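Local coordinates for protein cortical-lytic enzyme (Bacillus cereus, PDB 4S3J) that acts as an N-acetylglucosaminidase that degrades partially broken-down spore cortex peptidoglycan during germination, recognising its muramic acid delta-lactam residues, at residues A109-S114 with L136-F141; V252-S257 with H267-Q272; M294-I299 with N323-D328; Q366-N371 with F384-S389. All blocks are in the same frame, centred on the assembly; numbering follows the deposited sequence.

Contact 1: A109-S114 with L136-F141; sequences AYLQPS and LAYFSF
Tyr110 meets Ala137 because its chi1 of -78° places CG beside the backbone N, laying the ring along the sheet with Ala137 CB over one face, 3.6 Å from the ring centroid. Phe139 has its CG anti to the backbone N (chi1 -168°) and runs alongside Gln112, pointing the same way. The amide and the ring are turned 88° apart, Gln112 NE2 lying 3.9 Å from Phe139 CD1 while Gln112 OE1 bonds to Lys409.

The backbones are joined by three fairly straight parallel-strand bonds: Ala137 N to Ala109 O and Leu111 N to Ala137 O, each 2.9 Å, then Phe139 N to Leu111 O at 2.8 Å. They pair strands 104-111 and 135-143, joined through helix 120-129 as a beta-alpha-beta unit of the TIM barrel.

On the helix-covered face, Leu111 CD2 touches Tyr138 CD1 at 4.1 Å. Pro113 CD closes on the edge of the Tyr138 ring, 3.4 Å from CE1, and the phenol hydroxyl bonds to Thr153 O. A non-proline cis peptide follows Phe139, a feature also found in other family 18 enzymes, and the Phe139 side chain is about 6 Å from that of the probable proton donor, Glu220.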
loop_
_atom_site.group_PDB
_atom_site.type_symbol
_atom_site.label_atom_id
_atom_site.label_comp_id
_atom_site.label_asym_id
_atom_site.label_seq_id
_atom_site.Cartn_x
_atom_site.Cartn_y
_atom_site.Cartn_z
ATOM N N ALA A 109 6.408 -0.912 4.363
ATOM C CA ALA A 109 5.350 -1.854 4.742
ATOM C C ALA A 109 5.212 -1.932 6.255
ATOM O O ALA A 109 6.207 -1.964 6.975
ATOM C CB ALA A 109 5.612 -3.228 4.182
ATOM N N TYR A 110 3.967 -1.997 6.722
ATOM C CA TYR A 110 3.649 -2.109 8.131
ATOM C C TYR A 110 3.451 -3.554 8.540
ATOM O O TYR A 110 2.891 -4.340 7.781
ATOM C CB TYR A 110 2.377 -1.309 8.459
ATOM C CG TYR A 110 2.626 0.182 8.575
ATOM C CD1 TYR A 110 2.756 0.985 7.453
ATOM C CD2 TYR A 110 2.759 0.781 9.830
ATOM C CE1 TYR A 110 3.002 2.355 7.568
ATOM C CE2 TYR A 110 3.008 2.152 9.946
ATOM C CZ TYR A 110 3.127 2.931 8.804
ATOM O OH TYR A 110 3.392 4.296 8.869
ATOM N N LEU A 111 3.891 -3.882 9.756
ATOM C CA LEU A 111 3.713 -5.191 10.378
ATOM C C LEU A 111 2.932 -4.992 11.652
ATOM O O LEU A 111 3.354 -4.200 12.495
ATOM C CB LEU A 111 5.070 -5.837 10.694
ATOM C CG LEU A 111 5.103 -7.115 11.526
ATOM C CD1 LEU A 111 4.498 -8.271 10.734
ATOM C CD2 LEU A 111 6.517 -7.469 11.990
ATOM N N GLN A 112 1.815 -5.695 11.806
ATOM C CA GLN A 112 0.977 -5.564 12.988
ATOM C C GLN A 112 0.533 -6.931 13.461
ATOM O O GLN A 112 -0.524 -7.398 13.052
ATOM C CB GLN A 112 -0.251 -4.701 12.693
ATOM C CG GLN A 112 -1.141 -4.510 13.919
ATOM C CD GLN A 112 -2.548 -4.051 13.582
ATOM O OE1 GLN A 112 -3.184 -4.559 12.655
ATOM N NE2 GLN A 112 -3.033 -3.069 14.331
ATOM N N PRO A 113 1.315 -7.568 14.336
ATOM C CA PRO A 113 0.912 -8.898 14.813
ATOM C C PRO A 113 -0.263 -8.847 15.786
ATOM O O PRO A 113 -0.518 -7.798 16.384
ATOM C CB PRO A 113 2.180 -9.428 15.501
ATOM C CG PRO A 113 3.283 -8.556 15.019
ATOM C CD PRO A 113 2.659 -7.216 14.810
ATOM N N SER A 114 -0.956 -9.971 15.923
ATOM C CA SER A 114 -2.122 -10.070 16.793
ATOM C C SER A 114 -1.906 -11.086 17.910
ATOM O O SER A 114 -2.823 -11.364 18.676
ATOM C CB SER A 114 -3.360 -10.462 15.983
ATOM O OG SER A 114 -3.169 -11.705 15.342
ATOM N N LEU A 136 10.704 -0.679 7.037
ATOM C CA LEU A 136 9.828 -1.651 7.696
ATOM C C LEU A 136 9.276 -1.014 8.963
ATOM O O LEU A 136 10.048 -0.539 9.810
ATOM C CB LEU A 136 10.579 -2.936 8.022
ATOM C CG LEU A 136 9.792 -4.014 8.771
ATOM C CD1 LEU A 136 8.595 -4.535 7.932
ATOM C CD2 LEU A 136 10.705 -5.156 9.170
ATOM N N ALA A 137 7.954 -1.007 9.089
ATOM C CA ALA A 137 7.265 -0.317 10.183
ATOM C C ALA A 137 6.552 -1.270 11.121
ATOM O O ALA A 137 5.433 -1.710 10.829
ATOM C CB ALA A 137 6.263 0.684 9.632
ATOM N N TYR A 138 7.173 -1.565 12.261
ATOM C CA TYR A 138 6.581 -2.454 13.241
ATOM C C TYR A 138 5.604 -1.678 14.122
ATOM O O TYR A 138 5.980 -0.821 14.927
ATOM C CB TYR A 138 7.682 -3.151 14.046
ATOM C CG TYR A 138 7.204 -4.242 14.997
ATOM C CD1 TYR A 138 5.916 -4.737 14.944
ATOM C CD2 TYR A 138 8.052 -4.750 15.971
ATOM C CE1 TYR A 138 5.492 -5.713 15.826
ATOM C CE2 TYR A 138 7.636 -5.742 16.836
ATOM C CZ TYR A 138 6.364 -6.206 16.772
ATOM O OH TYR A 138 5.937 -7.190 17.654
ATOM N N PHE A 139 4.326 -1.991 13.943
ATOM C CA PHE A 139 3.234 -1.281 14.591
ATOM C C PHE A 139 2.865 -1.987 15.894
ATOM O O PHE A 139 2.392 -3.136 15.822
ATOM C CB PHE A 139 2.017 -1.248 13.655
ATOM C CG PHE A 139 0.929 -0.298 14.096
ATOM C CD1 PHE A 139 0.010 -0.673 15.050
ATOM C CD2 PHE A 139 0.799 0.950 13.502
ATOM C CE1 PHE A 139 -1.004 0.204 15.447
ATOM C CE2 PHE A 139 -0.209 1.806 13.892
ATOM C CZ PHE A 139 -1.103 1.434 14.851
ATOM N N SER A 140 3.051 -1.393 17.086
ATOM C CA SER A 140 3.656 -0.074 17.339
ATOM C C SER A 140 4.214 -0.023 18.767
ATOM O O SER A 140 3.978 -0.918 19.562
ATOM C CB SER A 140 2.622 1.050 17.183
ATOM O OG SER A 140 1.729 1.047 18.286
ATOM N N PHE A 141 4.971 1.023 19.056
ATOM C CA PHE A 141 5.309 1.426 20.426
ATOM C C PHE A 141 4.222 2.373 20.899
ATOM O O PHE A 141 3.964 3.379 20.238
ATOM C CB PHE A 141 6.647 2.146 20.476
ATOM C CG PHE A 141 7.846 1.271 20.250
ATOM C CD1 PHE A 141 8.096 0.721 18.993
ATOM C CD2 PHE A 141 8.750 1.027 21.273
ATOM C CE1 PHE A 141 9.204 -0.061 18.781
ATOM C CE2 PHE A 141 9.873 0.235 21.053
ATOM C CZ PHE A 141 10.096 -0.304 19.806
#

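Contact 2: V252-S257 with H267-Q272; sequences VPKTSS and HDYKAQ
Val252 and His267 bring the two backbones to 7.0 Å, CA to CA, where segment 252-257 leaves strand 246-251 as a loop, extended through Val252, Pro253 and Lys254, and segment 267-272 turns into helix 269-275. Asp268 is the N-cap of that helix: its OD1 is met by Ala271 N from above the carboxylate plane, while OD2 forms a salt bridge with Arg227.

Side chains of one segment reach the backbone of the other. Val252 N lies in the plane of the His267 ring, at its edge, and donates to ND1 over 3.0 Å, nearly straight at 164°. The other ring nitrogen, NE2, bonds to Phe219 O, so the imidazole is held at both ends and its rotation is fixed. Val252 CG2 packs beside it, 3.6 Å from ND1. Tyr269 reaches segment 252-257 with its hydroxyl, which gives its hydrogen to Val252 O in a short 2.6 Å bond; the same OH accepts a weak, bent bond from Lys254 N.

Lys254 slides past the Tyr269 ring in the opposite direction, bent at chi3 (-147°), which delivers NZ to His267 O at 2.7 Å. Phe264 O is a further acceptor for the ammonium, and one water accepts from both Lys254 NZ and Tyr269 N. These three oxygens would be expected to spread the lysine charge.

The His267 side chain is about 4 Å from that of Glu220, the probable proton donor, so this loop and helix start form part of the surroundings of the active site at the C-terminal ends of the TIM-barrel strands.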
loop_
_atom_site.group_PDB
_atom_site.type_symbol
_atom_site.label_atom_id
_atom_site.label_comp_id
_atom_site.label_asym_id
_atom_site.label_seq_id
_atom_site.Cartn_x
_atom_site.Cartn_y
_atom_site.Cartn_z
ATOM N N VAL A 252 -4.301 11.642 8.098
ATOM C CA VAL A 252 -5.588 11.266 7.532
ATOM C C VAL A 252 -5.703 11.911 6.145
ATOM O O VAL A 252 -5.119 12.977 5.892
ATOM C CB VAL A 252 -6.782 11.694 8.416
ATOM C CG1 VAL A 252 -6.798 10.909 9.725
ATOM C CG2 VAL A 252 -6.756 13.202 8.666
ATOM N N PRO A 253 -6.444 11.259 5.234
ATOM C CA PRO A 253 -6.650 11.791 3.885
ATOM C C PRO A 253 -7.584 12.999 3.899
ATOM O O PRO A 253 -8.623 12.966 4.564
ATOM C CB PRO A 253 -7.280 10.615 3.140
ATOM C CG PRO A 253 -7.981 9.848 4.190
ATOM C CD PRO A 253 -7.109 9.954 5.415
ATOM N N LYS A 254 -7.184 14.047 3.192
ATOM C CA LYS A 254 -7.967 15.274 3.032
ATOM C C LYS A 254 -7.990 15.713 1.575
ATOM O O LYS A 254 -7.035 15.474 0.859
ATOM C CB LYS A 254 -7.379 16.416 3.866
ATOM C CG LYS A 254 -7.583 16.267 5.355
ATOM C CD LYS A 254 -7.284 17.583 6.093
ATOM C CE LYS A 254 -6.688 17.333 7.481
ATOM N NZ LYS A 254 -6.420 18.616 8.242
ATOM N N THR A 255 -9.062 16.381 1.157
ATOM C CA THR A 255 -9.115 17.008 -0.169
ATOM C C THR A 255 -9.271 18.522 -0.092
ATOM O O THR A 255 -9.350 19.193 -1.120
ATOM C CB THR A 255 -10.270 16.448 -1.010
ATOM O OG1 THR A 255 -11.506 16.684 -0.327
ATOM C CG2 THR A 255 -10.088 14.944 -1.253
ATOM N N SER A 256 -9.307 19.065 1.117
ATOM C CA SER A 256 -9.270 20.518 1.267
ATOM C C SER A 256 -8.866 20.917 2.678
ATOM O O SER A 256 -8.804 20.085 3.585
ATOM C CB SER A 256 -10.620 21.147 0.930
ATOM O OG SER A 256 -11.393 21.302 2.099
ATOM N N SER A 257 -8.604 22.212 2.835
ATOM C CA SER A 257 -7.993 22.779 4.034
ATOM C C SER A 257 -8.913 23.064 5.228
ATOM O O SER A 257 -8.421 23.421 6.298
ATOM C CB SER A 257 -7.286 24.082 3.643
ATOM O OG SER A 257 -6.225 23.829 2.740
ATOM N N HIS A 267 -4.402 17.347 12.180
ATOM C CA HIS A 267 -3.450 16.919 11.150
ATOM C C HIS A 267 -3.236 18.062 10.156
ATOM O O HIS A 267 -3.925 18.181 9.141
ATOM C CB HIS A 267 -3.923 15.648 10.443
ATOM C CG HIS A 267 -3.663 14.407 11.225
ATOM N ND1 HIS A 267 -3.773 13.131 10.677
ATOM C CD2 HIS A 267 -3.293 14.210 12.510
ATOM C CE1 HIS A 267 -3.484 12.240 11.585
ATOM N NE2 HIS A 267 -3.192 12.858 12.722
ATOM N N ASP A 268 -2.255 18.891 10.478
ATOM C CA ASP A 268 -1.978 20.124 9.758
ATOM C C ASP A 268 -1.015 19.834 8.615
ATOM O O ASP A 268 0.201 19.772 8.809
ATOM C CB ASP A 268 -1.404 21.148 10.744
ATOM C CG ASP A 268 -1.304 22.566 10.180
ATOM O OD1 ASP A 268 -1.162 22.746 8.949
ATOM O OD2 ASP A 268 -1.377 23.517 11.012
ATOM N N TYR A 269 -1.567 19.633 7.417
ATOM C CA TYR A 269 -0.772 19.240 6.265
ATOM C C TYR A 269 0.384 20.216 6.008
ATOM O O TYR A 269 1.539 19.803 5.893
ATOM C CB TYR A 269 -1.654 19.155 5.010
ATOM C CG TYR A 269 -2.314 17.802 4.715
ATOM C CD1 TYR A 269 -3.018 17.102 5.689
ATOM C CD2 TYR A 269 -2.269 17.267 3.435
ATOM C CE1 TYR A 269 -3.628 15.885 5.401
ATOM C CE2 TYR A 269 -2.867 16.064 3.141
ATOM C CZ TYR A 269 -3.551 15.377 4.111
ATOM O OH TYR A 269 -4.155 14.178 3.791
ATOM N N LYS A 270 0.075 21.515 5.980
ATOM C CA LYS A 270 1.066 22.531 5.642
ATOM C C LYS A 270 2.175 22.583 6.686
ATOM O O LYS A 270 3.354 22.587 6.355
ATOM C CB LYS A 270 0.402 23.904 5.553
ATOM C CG LYS A 270 1.274 25.012 4.970
ATOM C CD LYS A 270 0.504 26.329 4.952
ATOM C CE LYS A 270 -0.585 26.363 3.899
ATOM N NZ LYS A 270 -1.359 27.632 3.972
ATOM N N ALA A 271 1.795 22.621 7.960
ATOM C CA ALA A 271 2.784 22.699 9.023
ATOM C C ALA A 271 3.662 21.457 9.096
ATOM O O ALA A 271 4.875 21.562 9.227
ATOM C CB ALA A 271 2.097 22.940 10.371
ATOM N N GLN A 272 3.049 20.276 9.044
ATOM C CA GLN A 272 3.840 19.056 9.146
ATOM C C GLN A 272 4.772 18.928 7.947
ATOM O O GLN A 272 5.930 18.548 8.096
ATOM C CB GLN A 272 2.928 17.822 9.273
ATOM C CG GLN A 272 2.150 17.776 10.598
ATOM C CD GLN A 272 1.619 16.390 10.955
ATOM O OE1 GLN A 272 2.096 15.382 10.441
ATOM N NE2 GLN A 272 0.604 16.349 11.812
HETATM O O HOH W 1 -4.526 20.394 6.350
#

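Contact 3: M294-I299 with N323-D328; sequences MAISPI and NLYGFD
Ile296 and Ser297 both reach the Asn323 side chain, one by apolar contact and the other by a hydrogen bond. Asn323 has its CG between the backbone N and the carbonyl carbon (chi1 55°), which directs the amide across to the loop. Ser297 OG donates to Asn323 OD1 over 2.8 Å, in the carbonyl plane and on a lone pair. At the other end of the amide, Asn323 ND2 gives a hydrogen to Tyr325 O at 2.9 Å, close to the amide plane, and also bonds to Glu385 OE2. Bonded at both ends, the amide is fixed in its flip.

With CG1 beside the backbone N (chi1 -73°) and CG2 anti to it, the two branches of Ile296 face different partners. CG2 rests against the amide, 3.4 Å from Asn323 CG, and lies 4.0 Å from Tyr325 CE2; Asn323 CB covers one face of that ring. The Ile296 side chain crosses that of Phe327 at about a right angle, CG1 touching CD2 at 3.8 Å. CD1 continues over Gly326, reaching its CA at 4.1 Å. Tyr325 carries its hydroxyl on to Asp285.

The loop from strand 278-281 into helix 299-312 is thus laid on strand 318-330, with Trp383 of strand 379-383 also touching Ile296 and Lys393 of helix 387-400 bonding to Ser297 O.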
loop_
_atom_site.group_PDB
_atom_site.type_symbol
_atom_site.label_atom_id
_atom_site.label_comp_id
_atom_site.label_asym_id
_atom_site.label_seq_id
_atom_site.Cartn_x
_atom_site.Cartn_y
_atom_site.Cartn_z
ATOM N N MET A 294 -17.959 -1.479 -1.292
ATOM C CA MET A 294 -17.470 -0.611 -2.359
ATOM C C MET A 294 -15.936 -0.699 -2.376
ATOM O O MET A 294 -15.334 -1.252 -1.449
ATOM C CB MET A 294 -17.920 0.841 -2.165
ATOM C CG MET A 294 -17.346 1.460 -0.946
ATOM S SD MET A 294 -17.952 3.161 -0.682
ATOM C CE MET A 294 -19.694 2.850 -0.411
ATOM N N ALA A 295 -15.316 -0.157 -3.424
ATOM C CA ALA A 295 -13.856 -0.185 -3.524
ATOM C C ALA A 295 -13.203 0.430 -2.273
ATOM O O ALA A 295 -13.641 1.479 -1.796
ATOM C CB ALA A 295 -13.398 0.537 -4.741
ATOM N N ILE A 296 -12.130 -0.192 -1.801
ATOM C CA ILE A 296 -11.445 0.267 -0.589
ATOM C C ILE A 296 -10.673 1.570 -0.850
ATOM O O ILE A 296 -10.658 2.464 0.000
ATOM C CB ILE A 296 -10.481 -0.829 -0.021
ATOM C CG1 ILE A 296 -11.250 -1.980 0.650
ATOM C CG2 ILE A 296 -9.564 -0.269 1.058
ATOM C CD1 ILE A 296 -12.019 -2.819 -0.245
ATOM N N SER A 297 -10.019 1.675 -2.001
ATOM C CA SER A 297 -9.222 2.857 -2.331
ATOM C C SER A 297 -9.429 3.288 -3.791
ATOM O O SER A 297 -8.520 3.178 -4.638
ATOM C CB SER A 297 -7.746 2.575 -2.036
ATOM O OG SER A 297 -7.287 1.416 -2.711
ATOM N N PRO A 298 -10.646 3.761 -4.123
ATOM C CA PRO A 298 -10.985 4.150 -5.499
ATOM C C PRO A 298 -10.015 5.218 -6.012
ATOM O O PRO A 298 -9.683 6.122 -5.254
ATOM C CB PRO A 298 -12.410 4.689 -5.368
ATOM C CG PRO A 298 -12.516 5.107 -3.941
ATOM C CD PRO A 298 -11.724 4.096 -3.178
ATOM N N ILE A 299 -9.557 5.099 -7.253
ATOM C CA ILE A 299 -8.408 5.875 -7.699
ATOM C C ILE A 299 -8.725 7.363 -7.890
ATOM O O ILE A 299 -7.852 8.196 -7.729
ATOM C CB ILE A 299 -7.840 5.257 -8.999
ATOM C CG1 ILE A 299 -6.411 5.749 -9.229
ATOM C CG2 ILE A 299 -8.755 5.532 -10.164
ATOM C CD1 ILE A 299 -5.635 4.903 -10.224
ATOM N N ASN A 323 -3.698 -0.100 0.679
ATOM C CA ASN A 323 -4.188 -1.325 1.290
ATOM C C ASN A 323 -3.777 -2.536 0.469
ATOM O O ASN A 323 -3.800 -2.484 -0.773
ATOM C CB ASN A 323 -5.716 -1.282 1.404
ATOM C CG ASN A 323 -6.379 -1.020 0.068
ATOM O OD1 ASN A 323 -6.232 0.076 -0.508
ATOM N ND2 ASN A 323 -7.061 -2.030 -0.474
ATOM N N LEU A 324 -3.422 -3.619 1.149
ATOM C CA LEU A 324 -3.241 -4.901 0.467
ATOM C C LEU A 324 -4.480 -5.794 0.651
ATOM O O LEU A 324 -4.642 -6.801 -0.063
ATOM C CB LEU A 324 -1.976 -5.599 0.981
ATOM C CG LEU A 324 -0.653 -4.928 0.568
ATOM C CD1 LEU A 324 0.515 -5.611 1.286
ATOM C CD2 LEU A 324 -0.481 -5.005 -0.918
ATOM N N TYR A 325 -5.357 -5.405 1.573
ATOM C CA TYR A 325 -6.561 -6.172 1.878
ATOM C C TYR A 325 -7.760 -5.738 1.044
ATOM O O TYR A 325 -7.833 -4.598 0.575
ATOM C CB TYR A 325 -6.918 -6.025 3.370
ATOM C CG TYR A 325 -7.061 -4.568 3.779
ATOM C CD1 TYR A 325 -5.953 -3.823 4.195
ATOM C CD2 TYR A 325 -8.299 -3.919 3.731
ATOM C CE1 TYR A 325 -6.075 -2.489 4.535
ATOM C CE2 TYR A 325 -8.422 -2.573 4.087
ATOM C CZ TYR A 325 -7.308 -1.875 4.484
ATOM O OH TYR A 325 -7.423 -0.557 4.805
ATOM N N GLY A 326 -8.704 -6.668 0.875
ATOM C CA GLY A 326 -10.045 -6.352 0.434
ATOM C C GLY A 326 -11.001 -6.742 1.553
ATOM O O GLY A 326 -10.555 -7.137 2.644
ATOM N N PHE A 327 -12.308 -6.651 1.289
ATOM C CA PHE A 327 -13.324 -7.098 2.250
ATOM C C PHE A 327 -14.379 -7.950 1.563
ATOM O O PHE A 327 -14.680 -7.756 0.380
ATOM C CB PHE A 327 -14.020 -5.921 2.929
ATOM C CG PHE A 327 -13.147 -5.167 3.905
ATOM C CD1 PHE A 327 -12.736 -5.754 5.087
ATOM C CD2 PHE A 327 -12.751 -3.890 3.617
ATOM C CE1 PHE A 327 -11.926 -5.052 5.991
ATOM C CE2 PHE A 327 -11.946 -3.176 4.499
ATOM C CZ PHE A 327 -11.535 -3.770 5.690
ATOM N N ASP A 328 -14.921 -8.880 2.339
ATOM C CA ASP A 328 -16.043 -9.722 1.958
ATOM C C ASP A 328 -17.209 -9.287 2.846
ATOM O O ASP A 328 -17.149 -9.457 4.066
ATOM C CB ASP A 328 -15.675 -11.199 2.153
ATOM C CG ASP A 328 -16.812 -12.153 1.817
ATOM O OD1 ASP A 328 -17.997 -11.764 1.914
ATOM O OD2 ASP A 328 -16.507 -13.315 1.490
#

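Contact 4: Q366-N371 with F384-S389; sequences QAPHFN and FEDARS
Phe384 presents one ring face to Pro368, whose CG sits over the ring centre, 3.7 Å from the centroid in a CH-pi contact. The Phe370 and Phe384 side chains cross at about a right angle, CE1 of Phe384 lying in the plane of the Phe370 ring at its edge, 3.8 Å from Phe370 CE1. The guanidinium of Arg388 turns its own edge to Asp386, whose OD2 receives both NE (3.1 Å) and NH2 (2.8 Å) nearly in the guanidinium plane, a side-on salt bridge to a single oxygen. Asp386 and Pro368 slide past each other, with Pro368 CB 3.6 Å from Asp386 OD2.

For Phe384, a chi1 of 69° puts CG between the backbone N and the carbonyl carbon, folding the ring over the proline. Its own N meanwhile donates to Pro368 O over 3.2 Å. Asp386 is the N-cap of helix 387-400 and forms a capping box with Ser389, through weak bonds from Ser389 N to OD1 and from Asp386 N to OG. Ser389 CB packs tightly on Gln366 O at 3.1 Å, next to a G1 bulge at the start of strand 367-373.

Asp386 serves two partners, capping the helix through OD1 and pairing with Arg388 through OD2. Both the helix N terminus and the guanidinium would be expected to stabilise its negative form, next to the apolar contact of Pro368 with Phe384.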
loop_
_atom_site.group_PDB
_atom_site.type_symbol
_atom_site.label_atom_id
_atom_site.label_comp_id
_atom_site.label_asym_id
_atom_site.label_seq_id
_atom_site.Cartn_x
_atom_site.Cartn_y
_atom_site.Cartn_z
ATOM N N GLN A 366 -11.188 1.648 -10.588
ATOM C CA GLN A 366 -10.005 0.809 -10.831
ATOM C C GLN A 366 -9.845 -0.194 -9.691
ATOM O O GLN A 366 -8.978 -0.053 -8.832
ATOM C CB GLN A 366 -8.730 1.661 -11.033
ATOM C CG GLN A 366 -8.704 2.439 -12.367
ATOM C CD GLN A 366 -8.444 1.550 -13.569
ATOM O OE1 GLN A 366 -7.576 0.676 -13.535
ATOM N NE2 GLN A 366 -9.179 1.787 -14.647
ATOM N N ALA A 367 -10.744 -1.182 -9.672
ATOM C CA ALA A 367 -10.734 -2.222 -8.653
ATOM C C ALA A 367 -11.522 -3.457 -9.075
ATOM O O ALA A 367 -12.573 -3.335 -9.732
ATOM C CB ALA A 367 -11.298 -1.699 -7.365
ATOM N N PRO A 368 -11.017 -4.641 -8.704
ATOM C CA PRO A 368 -11.736 -5.891 -8.968
ATOM C C PRO A 368 -12.785 -6.169 -7.906
ATOM O O PRO A 368 -12.640 -5.755 -6.752
ATOM C CB PRO A 368 -10.632 -6.937 -8.922
ATOM C CG PRO A 368 -9.672 -6.378 -7.888
ATOM C CD PRO A 368 -9.681 -4.891 -8.116
ATOM N N HIS A 369 -13.817 -6.907 -8.286
ATOM C CA HIS A 369 -14.929 -7.219 -7.398
ATOM C C HIS A 369 -15.765 -8.359 -7.938
ATOM O O HIS A 369 -15.699 -8.689 -9.107
ATOM C CB HIS A 369 -15.805 -5.989 -7.201
ATOM C CG HIS A 369 -16.440 -5.488 -8.458
ATOM N ND1 HIS A 369 -17.783 -5.661 -8.731
ATOM C CD2 HIS A 369 -15.915 -4.841 -9.528
ATOM C CE1 HIS A 369 -18.058 -5.129 -9.910
ATOM N NE2 HIS A 369 -16.949 -4.617 -10.409
ATOM N N PHE A 370 -16.572 -8.955 -7.067
ATOM C CA PHE A 370 -17.510 -9.993 -7.478
ATOM C C PHE A 370 -18.550 -10.224 -6.396
ATOM O O PHE A 370 -18.400 -9.754 -5.256
ATOM C CB PHE A 370 -16.806 -11.321 -7.818
ATOM C CG PHE A 370 -15.973 -11.885 -6.708
ATOM C CD1 PHE A 370 -14.635 -11.512 -6.566
ATOM C CD2 PHE A 370 -16.509 -12.792 -5.798
ATOM C CE1 PHE A 370 -13.866 -12.011 -5.546
ATOM C CE2 PHE A 370 -15.739 -13.299 -4.785
ATOM C CZ PHE A 370 -14.423 -12.910 -4.647
ATOM N N ASN A 371 -19.621 -10.918 -6.770
ATOM C CA ASN A 371 -20.678 -11.318 -5.835
ATOM C C ASN A 371 -20.886 -12.827 -5.931
ATOM O O ASN A 371 -20.729 -13.427 -7.016
ATOM C CB ASN A 371 -21.999 -10.613 -6.128
ATOM C CG ASN A 371 -21.937 -9.111 -5.925
ATOM O OD1 ASN A 371 -21.183 -8.406 -6.613
ATOM N ND2 ASN A 371 -22.795 -8.603 -5.046
ATOM N N PHE A 384 -11.525 -5.973 -3.734
ATOM C CA PHE A 384 -10.174 -6.311 -3.309
ATOM C C PHE A 384 -9.128 -5.637 -4.202
ATOM O O PHE A 384 -9.453 -4.675 -4.902
ATOM C CB PHE A 384 -10.015 -7.852 -3.219
ATOM C CG PHE A 384 -10.035 -8.588 -4.519
ATOM C CD1 PHE A 384 -11.225 -8.782 -5.232
ATOM C CD2 PHE A 384 -8.868 -9.159 -4.996
ATOM C CE1 PHE A 384 -11.208 -9.486 -6.457
ATOM C CE2 PHE A 384 -8.850 -9.847 -6.221
ATOM C CZ PHE A 384 -10.022 -10.041 -6.922
ATOM N N GLU A 385 -7.877 -6.084 -4.109
ATOM C CA GLU A 385 -6.778 -5.499 -4.871
ATOM C C GLU A 385 -6.161 -6.572 -5.748
ATOM O O GLU A 385 -5.980 -7.709 -5.291
ATOM C CB GLU A 385 -5.716 -4.932 -3.942
ATOM C CG GLU A 385 -6.184 -3.830 -2.991
ATOM C CD GLU A 385 -6.477 -2.524 -3.717
ATOM O OE1 GLU A 385 -5.825 -2.242 -4.756
ATOM O OE2 GLU A 385 -7.381 -1.795 -3.266
ATOM N N ASP A 386 -5.809 -6.233 -6.996
ATOM C CA ASP A 386 -5.078 -7.181 -7.839
ATOM C C ASP A 386 -4.066 -6.451 -8.720
ATOM O O ASP A 386 -3.866 -5.238 -8.579
ATOM C CB ASP A 386 -6.014 -8.066 -8.698
ATOM C CG ASP A 386 -6.710 -7.326 -9.849
ATOM O OD1 ASP A 386 -6.389 -6.160 -10.161
ATOM O OD2 ASP A 386 -7.594 -7.967 -10.484
ATOM N N ALA A 387 -3.414 -7.192 -9.622
ATOM C CA ALA A 387 -2.319 -6.619 -10.395
ATOM C C ALA A 387 -2.749 -5.409 -11.237
ATOM O O ALA A 387 -1.963 -4.459 -11.428
ATOM C CB ALA A 387 -1.685 -7.688 -11.282
ATOM N N ARG A 388 -3.977 -5.441 -11.747
ATOM C CA ARG A 388 -4.474 -4.352 -12.579
ATOM C C ARG A 388 -4.560 -3.050 -11.791
ATOM O O ARG A 388 -4.093 -2.000 -12.266
ATOM C CB ARG A 388 -5.851 -4.691 -13.162
ATOM C CG ARG A 388 -5.800 -5.853 -14.165
ATOM C CD ARG A 388 -7.177 -6.351 -14.545
ATOM N NE ARG A 388 -7.875 -6.987 -13.422
ATOM C CZ ARG A 388 -9.016 -7.663 -13.537
ATOM N NH1 ARG A 388 -9.590 -7.800 -14.725
ATOM N NH2 ARG A 388 -9.579 -8.206 -12.461
ATOM N N SER A 389 -5.191 -3.099 -10.613
ATOM C CA SER A 389 -5.437 -1.862 -9.870
ATOM C C SER A 389 -4.133 -1.370 -9.244
ATOM O O SER A 389 -3.895 -0.164 -9.195
ATOM C CB SER A 389 -6.602 -2.006 -8.818
ATOM O OG SER A 389 -6.562 -3.004 -7.746
#

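In the fold
Along the chain the four contacts follow in series, none nested in or crossing another. Contact 1 closes the beta-alpha-beta unit of strands 104-111 and 135-143. Contact 2 closes the short loop between strand 246-251 and helix 269-275; its nearest atoms are about 11 Å from contact 1. Contact 3 bridges the longer excursion through helix 299-312 back to strand 318-330. Contact 4 closes the hairpin of strands 367-373 and 379-383 onto helix 387-400, in a region consistent with the alpha+beta insertion seen in many family 18 enzymes. Contacts 3 and 4 touch: Gly326 CA lies 3.9 Å from Phe384 CB, where strand 318-330 meets this probable insertion.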